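Local coordinates for protein enoyl-CoA hydratase/isomerase (Shewanella pealeana, PDB 4KPK) that probably acts on enoyl-CoA-type thioesters as a hydratase or isomerase of the crotonase-like family, at residues A50-D55 and S69-V74; C84-L89 and D231-N236; R125-L130 and S182-R187; C155-I160 and W243-L248; A194-Y197 and A201-F204. One frame throughout, in Å; residues are numbered along the deposited sequence.

Overall arrangement
The contacts run from the beta-sheet of a crotonase-like fold towards the faces where three subunits meet. Interactions 1 and 2, centres about 17 Å apart, share neighbouring parallel strands, Ala-50 O lying 2.8 Å from Leu-88 N. Interaction 3 packs against helix 65-80 of interaction 1 through Leu-126 and Met-129. It also meets interaction 4, centres about 12 Å apart, where Cys-155 SG lies 3.5 Å from Tyr-184 CG. Interactions 2 and 4 use successive helices, and both touch the second subunit. Interaction 5 is peripheral, its centre about 28 Å from that of interaction 1, and touches the third subunit. Across that boundary its Arg-195 pairs with Asp-157 of interaction 4 in the other chain.

Interaction 1 of 5, residues A50-D55 and S69-V74; sequences AQMVLD and SEMIQV
Leu-54 and Met-71, the latter a selenomethionine, meet where helix 65-80 packs against strand 49-54. Met-71 CE sits in the fork of the leucine, 3.2 Å from Leu-54 CG and 3.3 Å from Leu-54 CD1, tighter than ordinary van der Waals contact. The two side chains cross at about a right angle, the methyl end of one pressing on the branch point of the other. Met-71 gets there because its chain is fully extended beyond CG (chi3 -172°), which carries CE from the helix to the sheet. Met-52, also a selenomethionine, fills the neighbouring place: its SE lies 3.9 Å from Met-71 CG, and its CG 3.8 Å from Val-74 CG1. The modelled position of the Met-52 methyl is doubtful. These elements belong to a beta-alpha-beta unit in which helix 65-80 connects the parallel strands 49-54 and 86-91 of the crotonase-like sheet. The axes of the two short segments run antiparallel (175°) and come within 10.0 Å. Leu-54 meets Met-71, while Met-52, nearer the strand's start, lies between Met-71 and Val-74. No hydrogen bond links the two segments; the contact is apolar and buried. Further out, Leu-126 of helix 113-132 packs on Met-71, and Leu-38 packs on Val-74. The strand is held in the sheet by backbone bonds from Met-52 to Leu-88 and Lys-90, while the carboxylate of Glu-70 takes the backbone N-H groups of His-39 and Tyr-40.

Interaction 2 of 5, residues C84-L89 and D231-N236; sequences CQILLL and DALLSN
Gln-85 and Leu-234 mark the closest approach of the two backbones, Gln-85 CA to Leu-234 CA 6.7 Å, at the point where the chain enters strand 86-91 and passes the last turn of helix 222-235. The strand is one of the parallel strands of the crotonase-like sheet, and the helix, from much later in the chain, covers its beginning. Ile-86 carries most of the contact. Its CD1 rests between two successive leucines of the helix, 3.4 Å from Leu-233 CB and 3.3 Å from Leu-234 CD2, both closer than carbons usually pack. The isoleucine places CG1 anti to its own carbonyl carbon (chi1 -79°), and from there CD1 extends toward the helix. Both leucines cross it at about a right angle; the terminal methyl meets Leu-233 at CB, near its root, and Leu-234 at the CD2 branch. Gln-85 adds a thinner layer at the margin: its CB lies 3.7 Å from Leu-234 CD2, and the bent chain brings Gln-85 OE1 to 3.8 Å from the same methyl without any hydrogen bond across the contact. Leu-234 CD2 therefore touches both residues of the strand entry. Beyond the pair, Pro-136 packs on both Ile-86 and Leu-233, and Leu-199 of the second subunit also lies against Leu-233. Asn-236 ND2, just past the helix, donates to the backbone oxygens of Leu-199 and Thr-200 of that subunit. Within the final helical turn, Ser-235 OG donates to Asp-231 O at 2.7 Å, 16° from the plane of that carbonyl.

Interaction 3 of 5, residues R125-L130 and S182-R187; sequences RLMSML and SPYVTR
Tyr-184 sets its CG anti to its carbonyl carbon, beside the backbone N (chi1 -52°), and this sends the ring from helix 182-189 toward Met-127 and Ser-128 of helix 113-132. On the other helix Ser-128 holds OG anti to the backbone N (chi1 -170°), which turns the hydroxyl toward a water near the end of the tyrosine. Tyr-184 CE2 lies 3.8 Å from Met-127 CB, which approaches the ring obliquely. The rest of Met-127, a selenomethionine, bends away and packs on Leu-152. The phenol end sits against backbone, with Tyr-184 OH 3.6 Å from Ser-128 CA. The two hydroxyls do not bond directly. One water joins them, 2.5 Å from Tyr-184 OH and 2.8 Å from Ser-128 OG, lying at the edge of the ring in its plane. Pro-183 CB lies over one face of the ring, offset toward its rim. Arg-187 NH2, in plane at the ring's edge, is held by a salt bridge to Asp-131. Cys-155 of helix 148-155 packs on the tyrosine, as does Ile-256 of the third subunit, so this helix-helix contact of the crotonase-like core lies next to the trimer interface. A phenylalanine in its place would probably leave the bridging water without one of its mates and break the polar link to Ser-128. The ring's carbons thus pack between the two helices, while its hydroxyl reaches Ser-128 only by way of the water.

Interaction 4 of 5, residues C155-I160 and W243-L248; sequences CSDIAI and WVKCLL
At the entry to strand 158-161 of the sheet, Asp-157 forms a buried salt bridge with Lys-245 of helix 238-251. Lys-245 NZ donates to Asp-157 OD2 at 2.7 Å, and OD2 receives it on its syn lone pair. Asp-157 OD1 is more distant from the ammonium, 3.3 Å from Lys-245 NZ. The side chains come from opposite directions, and the lysine chain kinks at chi3 (79°) to bring its end round to the carboxylate. A water bridges from the same nitrogen back to segment 155-160: it accepts from Lys-245 NZ at 2.9 Å and donates to Cys-155 O at 2.7 Å. Phe-133 O also accepts from the ammonium, and Lys-135 O does so weakly, so the buried charge is ringed by oxygens. In the crotonase-like trimer this join lies at a subunit boundary: Asp-157 OD1 forms a salt bridge with Arg-195 NE of the second subunit, whose Leu-199 packs on the aspartate. An alanine here would probably leave the buried Lys-245 ammonium without its carboxylate mate and cost the arginine of the neighbouring subunit one of its two acidic partners. The carboxylate's sharing between two cations is likely to favour its ionised form. The backbone N of Asp-157 donates to Thr-137 OG1 of the neighbouring strand 137-141, which fixes the main chain from which the carboxylate projects.

Interaction 5 of 5, residues A194-Y197 and A201-F204; sequences ARRY and AERF
Tyr-197 and Phe-204 form the tight, buried side of this contact, while Arg-196 and Glu-202 make its partly exposed side. The rings meet edge-to-face, the edge of Phe-204 toward the face of Tyr-197, with centroids 4.8 Å apart and planes at 56°. Tyr-197 CD2 lies 3.6 Å from Phe-204 CD1, and Glu-202 CG lies 3.4 Å from the same tyrosine carbon. On the looser side, the extended Arg-196 side chain grips the glutamate side-on: Arg-196 NE donates to Glu-202 OE2 at 3.0 Å and Arg-196 NH2 to Glu-202 OE1 at 2.7 Å. Both oxygens are met from above the carboxylate plane, the flat groups being turned 63° apart. Glu-202 OE2 also bonds Thr-200 OG1, and Phe-229 of the third subunit covers part of this side, packing on both charged residues. The backbone link is weak, Ala-201 N to Tyr-197 O, reinforced by a water that donates to both Tyr-197 O and Glu-202 O. Ala-201, with positive phi (56°), is the first residue to leave the helical conformation: a helix C-terminus closed by a left-handed residue, which leads helix 191-200 into the small antiparallel pair 203-204 with 167-168.

Interaction 1 of 5, residues A50-D55 and S69-V74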
# COMPACT_ATOMS: atom_id res chain seq x y z
N ALA A 50 -24.05 10.79 -15.53
CA ALA A 50 -24.93 11.31 -14.54
C ALA A 50 -24.09 12.18 -13.69
O ALA A 50 -22.90 11.90 -13.50
CB ALA A 50 -25.52 10.18 -13.67
N GLN A 51 -24.68 13.22 -13.13
CA GLN A 51 -23.93 14.08 -12.27
C GLN A 51 -24.67 14.30 -11.02
O GLN A 51 -25.87 14.54 -11.06
CB GLN A 51 -23.70 15.46 -12.94
CG GLN A 51 -23.12 15.33 -14.32
CD GLN A 51 -22.65 16.68 -14.87
OE1 GLN A 51 -22.30 17.58 -14.12
NE2 GLN A 51 -22.68 16.82 -16.17
N MSE A 52 -23.92 14.32 -9.92
CA MSE A 52 -24.38 14.67 -8.59
C MSE A 52 -23.55 15.86 -8.19
O MSE A 52 -22.31 15.78 -8.16
CB MSE A 52 -24.18 13.55 -7.57
CG MSE A 52 -24.69 13.95 -6.17
SE MSE A 52 -24.43 12.34 -5.03
CE MSE A 52 -25.63 10.84 -5.10
N VAL A 53 -24.24 16.96 -7.87
CA VAL A 53 -23.60 18.23 -7.70
C VAL A 53 -23.95 18.87 -6.34
O VAL A 53 -25.10 19.16 -6.07
CB VAL A 53 -23.94 19.22 -8.83
CG1 VAL A 53 -23.18 20.54 -8.63
CG2 VAL A 53 -23.62 18.62 -10.20
N LEU A 54 -22.90 19.16 -5.55
CA LEU A 54 -23.04 19.82 -4.26
C LEU A 54 -23.31 21.25 -4.60
O LEU A 54 -22.48 21.99 -5.32
CB LEU A 54 -21.82 19.65 -3.35
CG LEU A 54 -21.62 18.26 -2.75
CD1 LEU A 54 -21.58 17.21 -3.83
CD2 LEU A 54 -20.36 18.16 -1.88
N ASP A 55 -24.50 21.62 -4.16
CA ASP A 55 -25.18 22.86 -4.58
C ASP A 55 -25.68 23.63 -3.38
O ASP A 55 -26.76 24.18 -3.36
CB ASP A 55 -26.36 22.55 -5.55
CG ASP A 55 -26.89 23.81 -6.25
OD1 ASP A 55 -26.05 24.70 -6.61
OD2 ASP A 55 -28.12 23.93 -6.41
N SER A 69 -28.35 12.53 3.46
CA SER A 69 -29.50 11.75 3.00
C SER A 69 -29.81 11.99 1.53
O SER A 69 -30.12 11.05 0.76
CB SER A 69 -30.74 12.03 3.87
OG SER A 69 -31.91 11.89 3.09
N GLU A 70 -29.69 13.24 1.12
CA GLU A 70 -29.87 13.55 -0.29
C GLU A 70 -28.86 12.81 -1.16
O GLU A 70 -29.19 12.33 -2.23
CB GLU A 70 -29.82 15.07 -0.48
CG GLU A 70 -31.01 15.76 0.16
CD GLU A 70 -31.29 17.14 -0.34
OE1 GLU A 70 -30.40 17.80 -0.94
OE2 GLU A 70 -32.41 17.61 -0.10
N MSE A 71 -27.64 12.66 -0.68
CA MSE A 71 -26.59 11.98 -1.47
C MSE A 71 -26.91 10.53 -1.61
O MSE A 71 -26.75 9.98 -2.70
CB MSE A 71 -25.25 12.22 -0.79
CG MSE A 71 -24.65 13.55 -1.29
SE MSE A 71 -22.91 13.86 -0.42
CE MSE A 71 -22.46 15.70 -0.99
N ILE A 72 -27.38 9.89 -0.52
CA ILE A 72 -27.93 8.51 -0.60
C ILE A 72 -29.02 8.36 -1.66
O ILE A 72 -28.97 7.47 -2.50
CB ILE A 72 -28.41 8.01 0.79
CG1 ILE A 72 -27.20 7.97 1.76
CG2 ILE A 72 -29.13 6.65 0.73
CD1 ILE A 72 -27.55 7.82 3.22
N GLN A 73 -30.00 9.26 -1.65
CA GLN A 73 -31.08 9.21 -2.61
C GLN A 73 -30.60 9.32 -4.07
O GLN A 73 -31.10 8.59 -4.94
CB GLN A 73 -32.06 10.35 -2.36
CG GLN A 73 -32.96 10.19 -1.16
CD GLN A 73 -33.84 11.41 -0.97
OE1 GLN A 73 -34.57 11.81 -1.88
NE2 GLN A 73 -33.75 12.03 0.21
N VAL A 74 -29.67 10.25 -4.35
CA VAL A 74 -29.18 10.40 -5.70
C VAL A 74 -28.39 9.16 -6.17
O VAL A 74 -28.49 8.70 -7.34
CB VAL A 74 -28.31 11.65 -5.81
CG1 VAL A 74 -27.63 11.71 -7.18
CG2 VAL A 74 -29.13 12.91 -5.58

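Interaction 2 of 5, residues C84-L89 and D231-N236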
# COMPACT_ATOMS: atom_id res chain seq x y z
N CYS A 84 -27.54 5.53 -17.07
CA CYS A 84 -26.35 5.99 -16.35
C CYS A 84 -25.26 4.96 -16.52
O CYS A 84 -25.35 3.83 -15.97
CB CYS A 84 -26.66 6.20 -14.85
SG CYS A 84 -25.18 6.54 -13.86
N GLN A 85 -24.23 5.31 -17.30
CA GLN A 85 -23.03 4.46 -17.40
C GLN A 85 -21.94 4.92 -16.44
O GLN A 85 -21.12 4.13 -16.04
CB GLN A 85 -22.41 4.49 -18.81
CG GLN A 85 -23.09 3.61 -19.87
CD GLN A 85 -23.99 4.38 -20.86
OE1 GLN A 85 -23.51 5.08 -21.80
NE2 GLN A 85 -25.31 4.23 -20.68
N ILE A 86 -21.88 6.21 -16.14
CA ILE A 86 -20.85 6.81 -15.35
C ILE A 86 -21.58 7.75 -14.41
O ILE A 86 -22.61 8.28 -14.78
CB ILE A 86 -19.93 7.67 -16.28
CG1 ILE A 86 -18.93 6.78 -17.02
CG2 ILE A 86 -19.18 8.76 -15.53
CD1 ILE A 86 -18.30 7.52 -18.19
N LEU A 87 -21.01 7.95 -13.20
CA LEU A 87 -21.47 8.94 -12.23
C LEU A 87 -20.32 9.88 -11.94
O LEU A 87 -19.25 9.46 -11.49
CB LEU A 87 -21.88 8.31 -10.88
CG LEU A 87 -22.24 9.39 -9.85
CD1 LEU A 87 -23.46 10.24 -10.26
CD2 LEU A 87 -22.40 8.85 -8.47
N LEU A 88 -20.56 11.16 -12.20
CA LEU A 88 -19.62 12.23 -11.95
C LEU A 88 -20.10 13.00 -10.70
O LEU A 88 -21.26 13.44 -10.63
CB LEU A 88 -19.60 13.11 -13.22
CG LEU A 88 -18.38 13.98 -13.44
CD1 LEU A 88 -18.45 14.79 -14.74
CD2 LEU A 88 -18.27 14.92 -12.28
N LEU A 89 -19.22 13.15 -9.70
CA LEU A 89 -19.48 14.02 -8.54
C LEU A 89 -18.66 15.32 -8.63
O LEU A 89 -17.44 15.27 -8.83
CB LEU A 89 -19.10 13.40 -7.21
CG LEU A 89 -19.78 12.15 -6.68
CD1 LEU A 89 -19.44 10.94 -7.58
CD2 LEU A 89 -19.31 11.93 -5.23
N ASP A 231 -14.65 9.91 -21.79
CA ASP A 231 -14.49 9.22 -23.08
C ASP A 231 -14.00 7.77 -22.95
O ASP A 231 -14.54 6.88 -23.62
CB ASP A 231 -13.55 10.03 -24.00
CG ASP A 231 -14.21 11.31 -24.48
OD1 ASP A 231 -15.46 11.38 -24.41
OD2 ASP A 231 -13.52 12.27 -24.95
N ALA A 232 -13.01 7.51 -22.10
CA ALA A 232 -12.48 6.17 -22.02
C ALA A 232 -13.59 5.24 -21.38
O ALA A 232 -13.88 4.18 -21.87
CB ALA A 232 -11.22 6.16 -21.23
N LEU A 233 -14.24 5.74 -20.35
CA LEU A 233 -15.18 4.98 -19.55
C LEU A 233 -16.47 4.64 -20.29
O LEU A 233 -16.93 3.51 -20.25
CB LEU A 233 -15.46 5.70 -18.23
CG LEU A 233 -14.30 5.70 -17.21
CD1 LEU A 233 -14.64 6.67 -16.10
CD2 LEU A 233 -13.94 4.35 -16.55
N LEU A 234 -17.00 5.59 -21.07
CA LEU A 234 -18.18 5.32 -21.89
C LEU A 234 -17.91 4.30 -22.98
O LEU A 234 -18.85 3.63 -23.41
CB LEU A 234 -18.75 6.61 -22.52
CG LEU A 234 -19.38 7.65 -21.56
CD1 LEU A 234 -19.88 8.89 -22.29
CD2 LEU A 234 -20.51 7.10 -20.67
N SER A 235 -16.66 4.18 -23.43
CA SER A 235 -16.30 3.17 -24.42
C SER A 235 -16.29 1.74 -23.90
O SER A 235 -16.38 0.82 -24.68
CB SER A 235 -14.91 3.44 -25.00
OG SER A 235 -14.81 4.80 -25.29
N ASN A 236 -16.11 1.55 -22.60
CA ASN A 236 -15.79 0.20 -22.09
C ASN A 236 -17.01 -0.57 -21.66
O ASN A 236 -18.07 -0.02 -21.44
CB ASN A 236 -14.79 0.24 -20.90
CG ASN A 236 -13.47 0.94 -21.25
OD1 ASN A 236 -13.02 0.92 -22.38
ND2 ASN A 236 -12.84 1.53 -20.26

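Interaction 3 of 5, residues R125-L130 and S182-R187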
# COMPACT_ATOMS: atom_id res chain seq x y z
N ARG A 125 -23.33 4.22 5.60
CA ARG A 125 -24.13 3.71 4.48
C ARG A 125 -23.87 4.56 3.21
O ARG A 125 -23.70 4.02 2.12
CB ARG A 125 -25.63 3.76 4.87
CG ARG A 125 -26.63 3.36 3.80
CD ARG A 125 -28.10 3.46 4.29
NE ARG A 125 -29.04 2.85 3.33
CZ ARG A 125 -29.17 1.51 3.13
NH1 ARG A 125 -28.43 0.63 3.79
NH2 ARG A 125 -30.05 1.06 2.25
N LEU A 126 -23.86 5.87 3.34
CA LEU A 126 -23.39 6.76 2.21
C LEU A 126 -22.01 6.33 1.61
O LEU A 126 -21.93 6.04 0.45
CB LEU A 126 -23.36 8.22 2.65
CG LEU A 126 -22.80 9.22 1.59
CD1 LEU A 126 -23.48 8.99 0.26
CD2 LEU A 126 -22.88 10.65 2.04
N MSE A 127 -20.97 6.24 2.39
CA MSE A 127 -19.66 5.86 1.88
C MSE A 127 -19.64 4.48 1.25
O MSE A 127 -19.05 4.24 0.20
CB MSE A 127 -18.68 5.87 3.00
CG MSE A 127 -18.35 7.19 3.65
SE MSE A 127 -17.76 8.65 2.42
CE MSE A 127 -18.53 10.14 3.46
N SER A 128 -20.27 3.52 1.94
CA SER A 128 -20.31 2.17 1.41
C SER A 128 -20.99 2.07 0.04
O SER A 128 -20.42 1.47 -0.89
CB SER A 128 -21.01 1.22 2.42
OG SER A 128 -20.83 -0.11 1.98
N MSE A 129 -22.17 2.65 -0.09
CA MSE A 129 -22.86 2.65 -1.36
C MSE A 129 -22.08 3.35 -2.45
O MSE A 129 -22.14 2.94 -3.62
CB MSE A 129 -24.19 3.42 -1.37
CG MSE A 129 -25.25 2.80 -0.45
SE MSE A 129 -26.96 3.78 -0.62
CE MSE A 129 -26.69 4.65 -2.35
N LEU A 130 -21.39 4.43 -2.14
CA LEU A 130 -20.53 5.05 -3.16
C LEU A 130 -19.37 4.16 -3.54
O LEU A 130 -19.12 3.90 -4.70
CB LEU A 130 -19.98 6.38 -2.64
CG LEU A 130 -19.04 7.12 -3.63
CD1 LEU A 130 -19.70 7.37 -4.97
CD2 LEU A 130 -18.54 8.41 -3.00
N SER A 182 -12.44 6.39 7.62
CA SER A 182 -11.06 5.89 7.77
C SER A 182 -10.73 4.68 6.97
O SER A 182 -9.59 4.49 6.64
CB SER A 182 -10.68 5.69 9.25
OG SER A 182 -11.56 4.81 9.95
N PRO A 183 -11.73 3.81 6.67
CA PRO A 183 -11.36 2.61 5.94
C PRO A 183 -10.99 2.95 4.52
O PRO A 183 -10.08 2.38 3.95
CB PRO A 183 -12.65 1.69 6.03
CG PRO A 183 -13.45 2.20 7.19
CD PRO A 183 -13.04 3.66 7.38
N TYR A 184 -11.73 3.86 3.94
CA TYR A 184 -11.57 4.27 2.58
C TYR A 184 -10.37 5.18 2.47
O TYR A 184 -9.61 5.14 1.52
CB TYR A 184 -12.86 4.99 2.13
CG TYR A 184 -14.06 4.12 2.43
CD1 TYR A 184 -14.40 3.06 1.60
CD2 TYR A 184 -14.83 4.32 3.55
CE1 TYR A 184 -15.51 2.21 1.90
CE2 TYR A 184 -15.91 3.47 3.86
CZ TYR A 184 -16.26 2.44 3.04
OH TYR A 184 -17.36 1.59 3.35
N VAL A 185 -10.17 6.01 3.47
CA VAL A 185 -9.09 6.98 3.37
C VAL A 185 -7.78 6.26 3.50
O VAL A 185 -6.84 6.56 2.77
CB VAL A 185 -9.25 8.09 4.39
CG1 VAL A 185 -7.95 8.88 4.59
CG2 VAL A 185 -10.40 9.00 3.97
N THR A 186 -7.75 5.26 4.38
CA THR A 186 -6.58 4.42 4.62
C THR A 186 -6.23 3.57 3.42
O THR A 186 -5.04 3.40 3.04
CB THR A 186 -6.78 3.58 5.91
OG1 THR A 186 -7.05 4.47 6.97
CG2 THR A 186 -5.54 2.84 6.29
N ARG A 187 -7.25 3.04 2.78
CA ARG A 187 -7.02 2.30 1.56
C ARG A 187 -6.32 3.22 0.52
O ARG A 187 -5.43 2.78 -0.21
CB ARG A 187 -8.33 1.81 0.98
CG ARG A 187 -8.16 0.76 -0.08
CD ARG A 187 -9.48 0.38 -0.70
NE ARG A 187 -10.28 1.55 -0.91
CZ ARG A 187 -11.59 1.57 -1.14
NH1 ARG A 187 -12.27 0.45 -1.15
NH2 ARG A 187 -12.21 2.74 -1.37
O HOH W 1 -18.10 -0.57 2.34

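Interaction 4 of 5, residues C155-I160 and W243-L248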
# COMPACT_ATOMS: atom_id res chain seq x y z
N CYS A 155 -13.67 7.26 -1.89
CA CYS A 155 -14.61 6.24 -2.33
C CYS A 155 -14.77 6.22 -3.85
O CYS A 155 -15.31 5.26 -4.41
CB CYS A 155 -15.96 6.43 -1.64
SG CYS A 155 -15.91 5.88 0.06
N SER A 156 -14.27 7.25 -4.52
CA SER A 156 -14.44 7.40 -5.96
C SER A 156 -13.36 6.64 -6.66
O SER A 156 -12.33 6.41 -6.09
CB SER A 156 -14.38 8.86 -6.37
OG SER A 156 -15.45 9.56 -5.74
N ASP A 157 -13.61 6.22 -7.89
CA ASP A 157 -12.61 5.45 -8.62
C ASP A 157 -11.50 6.41 -9.20
O ASP A 157 -10.32 6.02 -9.29
CB ASP A 157 -13.28 4.64 -9.72
CG ASP A 157 -14.28 3.58 -9.16
OD1 ASP A 157 -13.92 2.83 -8.22
OD2 ASP A 157 -15.43 3.49 -9.68
N ILE A 158 -11.92 7.62 -9.58
CA ILE A 158 -11.04 8.66 -10.16
C ILE A 158 -11.38 9.97 -9.49
O ILE A 158 -12.55 10.29 -9.35
CB ILE A 158 -11.15 8.83 -11.68
CG1 ILE A 158 -10.52 7.61 -12.41
CG2 ILE A 158 -10.35 10.02 -12.17
CD1 ILE A 158 -11.49 6.89 -13.26
N ALA A 159 -10.34 10.69 -9.04
CA ALA A 159 -10.43 12.01 -8.44
C ALA A 159 -9.39 12.99 -9.05
O ALA A 159 -8.15 12.69 -9.21
CB ALA A 159 -10.23 11.90 -6.94
N ILE A 160 -9.90 14.16 -9.40
CA ILE A 160 -9.10 15.25 -10.00
C ILE A 160 -9.38 16.47 -9.17
O ILE A 160 -10.54 16.71 -8.80
CB ILE A 160 -9.55 15.50 -11.44
CG1 ILE A 160 -9.59 14.16 -12.14
CG2 ILE A 160 -8.59 16.45 -12.17
CD1 ILE A 160 -10.31 14.18 -13.45
N TRP A 243 -17.62 -5.77 -12.87
CA TRP A 243 -16.89 -6.95 -12.36
C TRP A 243 -15.48 -6.64 -11.90
O TRP A 243 -15.00 -7.29 -11.01
CB TRP A 243 -16.88 -8.09 -13.38
CG TRP A 243 -18.20 -8.81 -13.48
CD1 TRP A 243 -19.47 -8.23 -13.41
CD2 TRP A 243 -18.43 -10.21 -13.71
NE1 TRP A 243 -20.44 -9.18 -13.58
CE2 TRP A 243 -19.84 -10.40 -13.78
CE3 TRP A 243 -17.59 -11.33 -13.89
CZ2 TRP A 243 -20.42 -11.65 -13.98
CZ3 TRP A 243 -18.16 -12.57 -14.10
CH2 TRP A 243 -19.58 -12.72 -14.14
N VAL A 244 -14.81 -5.63 -12.53
CA VAL A 244 -13.48 -5.21 -12.11
C VAL A 244 -13.63 -4.75 -10.70
O VAL A 244 -12.83 -5.08 -9.87
CB VAL A 244 -12.90 -4.02 -12.96
CG1 VAL A 244 -11.96 -3.12 -12.13
CG2 VAL A 244 -12.13 -4.52 -14.18
N LYS A 245 -14.68 -3.97 -10.42
CA LYS A 245 -14.84 -3.40 -9.10
C LYS A 245 -15.10 -4.47 -8.02
O LYS A 245 -14.55 -4.31 -6.95
CB LYS A 245 -15.91 -2.31 -9.03
CG LYS A 245 -15.60 -1.01 -9.78
CD LYS A 245 -16.70 0.05 -9.57
CE LYS A 245 -16.53 0.73 -8.21
NZ LYS A 245 -17.11 2.10 -8.16
N CYS A 246 -15.90 -5.51 -8.30
CA CYS A 246 -16.23 -6.51 -7.26
C CYS A 246 -14.97 -7.26 -7.04
O CYS A 246 -14.64 -7.59 -5.94
CB CYS A 246 -17.32 -7.53 -7.69
SG CYS A 246 -18.93 -6.81 -8.06
N LEU A 247 -14.24 -7.51 -8.12
CA LEU A 247 -13.03 -8.32 -8.04
C LEU A 247 -11.98 -7.61 -7.17
O LEU A 247 -11.45 -8.17 -6.23
CB LEU A 247 -12.49 -8.56 -9.44
CG LEU A 247 -11.07 -9.10 -9.61
CD1 LEU A 247 -11.08 -10.58 -9.35
CD2 LEU A 247 -10.57 -8.81 -11.03
N LEU A 248 -11.68 -6.36 -7.50
CA LEU A 248 -10.80 -5.56 -6.61
C LEU A 248 -11.28 -5.54 -5.16
O LEU A 248 -10.51 -5.59 -4.21
CB LEU A 248 -10.74 -4.07 -7.13
CG LEU A 248 -9.97 -3.91 -8.45
CD1 LEU A 248 -9.95 -2.47 -9.01
CD2 LEU A 248 -8.56 -4.37 -8.18
O HOH W 2 -16.90 4.43 -6.41

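Interaction 5 of 5, residues A194-Y197 and A201-F204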
# COMPACT_ATOMS: atom_id res chain seq x y z
N ALA A 194 -1.54 7.80 6.88
CA ALA A 194 -2.71 8.01 7.76
C ALA A 194 -2.32 8.24 9.19
O ALA A 194 -2.91 9.05 9.90
CB ALA A 194 -3.69 6.84 7.64
N ARG A 195 -1.35 7.49 9.64
CA ARG A 195 -0.91 7.62 11.00
C ARG A 195 -0.28 8.99 11.23
O ARG A 195 -0.30 9.48 12.33
CB ARG A 195 0.06 6.50 11.34
CG ARG A 195 -0.69 5.29 11.93
CD ARG A 195 0.13 4.06 12.16
NE ARG A 195 0.96 4.20 13.34
CZ ARG A 195 1.48 3.16 13.99
NH1 ARG A 195 1.19 1.91 13.62
NH2 ARG A 195 2.26 3.37 15.02
N ARG A 196 0.30 9.61 10.19
CA ARG A 196 0.78 10.99 10.37
C ARG A 196 -0.41 11.95 10.38
O ARG A 196 -0.75 12.58 11.41
CB ARG A 196 1.75 11.34 9.30
CG ARG A 196 2.11 12.82 9.28
CD ARG A 196 2.83 13.21 7.99
NE ARG A 196 3.01 14.68 7.96
CZ ARG A 196 3.76 15.32 7.06
NH1 ARG A 196 4.42 14.64 6.16
NH2 ARG A 196 3.88 16.64 7.10
N TYR A 197 -1.11 12.01 9.27
CA TYR A 197 -2.09 13.05 9.06
C TYR A 197 -3.29 12.99 9.98
O TYR A 197 -3.81 14.04 10.37
CB TYR A 197 -2.51 13.08 7.60
CG TYR A 197 -1.44 13.66 6.73
CD1 TYR A 197 -0.62 12.84 5.99
CD2 TYR A 197 -1.21 15.05 6.68
CE1 TYR A 197 0.39 13.37 5.18
CE2 TYR A 197 -0.17 15.59 5.86
CZ TYR A 197 0.61 14.72 5.13
OH TYR A 197 1.63 15.12 4.34
N ALA A 201 -3.47 16.25 12.40
CA ALA A 201 -4.55 17.05 11.83
C ALA A 201 -4.03 18.27 10.96
O ALA A 201 -4.67 19.32 10.85
CB ALA A 201 -5.48 17.50 12.94
N GLU A 202 -2.87 18.10 10.36
CA GLU A 202 -2.35 19.16 9.52
C GLU A 202 -3.06 19.23 8.19
O GLU A 202 -3.63 18.25 7.68
CB GLU A 202 -0.84 19.01 9.33
CG GLU A 202 -0.43 17.81 8.53
CD GLU A 202 1.02 17.43 8.78
OE1 GLU A 202 1.94 18.13 8.21
OE2 GLU A 202 1.23 16.45 9.52
N ARG A 203 -3.02 20.44 7.62
CA ARG A 203 -3.54 20.70 6.30
C ARG A 203 -2.54 20.14 5.33
O ARG A 203 -1.36 20.12 5.63
CB ARG A 203 -3.71 22.22 6.08
CG ARG A 203 -5.06 22.57 5.47
CD ARG A 203 -5.24 24.09 5.39
NE ARG A 203 -5.38 24.63 6.73
CZ ARG A 203 -6.54 24.93 7.31
NH1 ARG A 203 -7.69 24.77 6.67
NH2 ARG A 203 -6.55 25.40 8.55
N PHE A 204 -3.01 19.66 4.18
CA PHE A 204 -2.12 19.29 3.08
C PHE A 204 -2.69 19.74 1.74
O PHE A 204 -3.88 20.07 1.67
CB PHE A 204 -1.67 17.83 3.12
CG PHE A 204 -2.77 16.81 2.99
CD1 PHE A 204 -3.36 16.26 4.11
CD2 PHE A 204 -3.09 16.29 1.75
CE1 PHE A 204 -4.32 15.25 4.00
CE2 PHE A 204 -4.07 15.31 1.61
CZ PHE A 204 -4.69 14.79 2.74
O HOH W 3 -4.75 15.95 8.28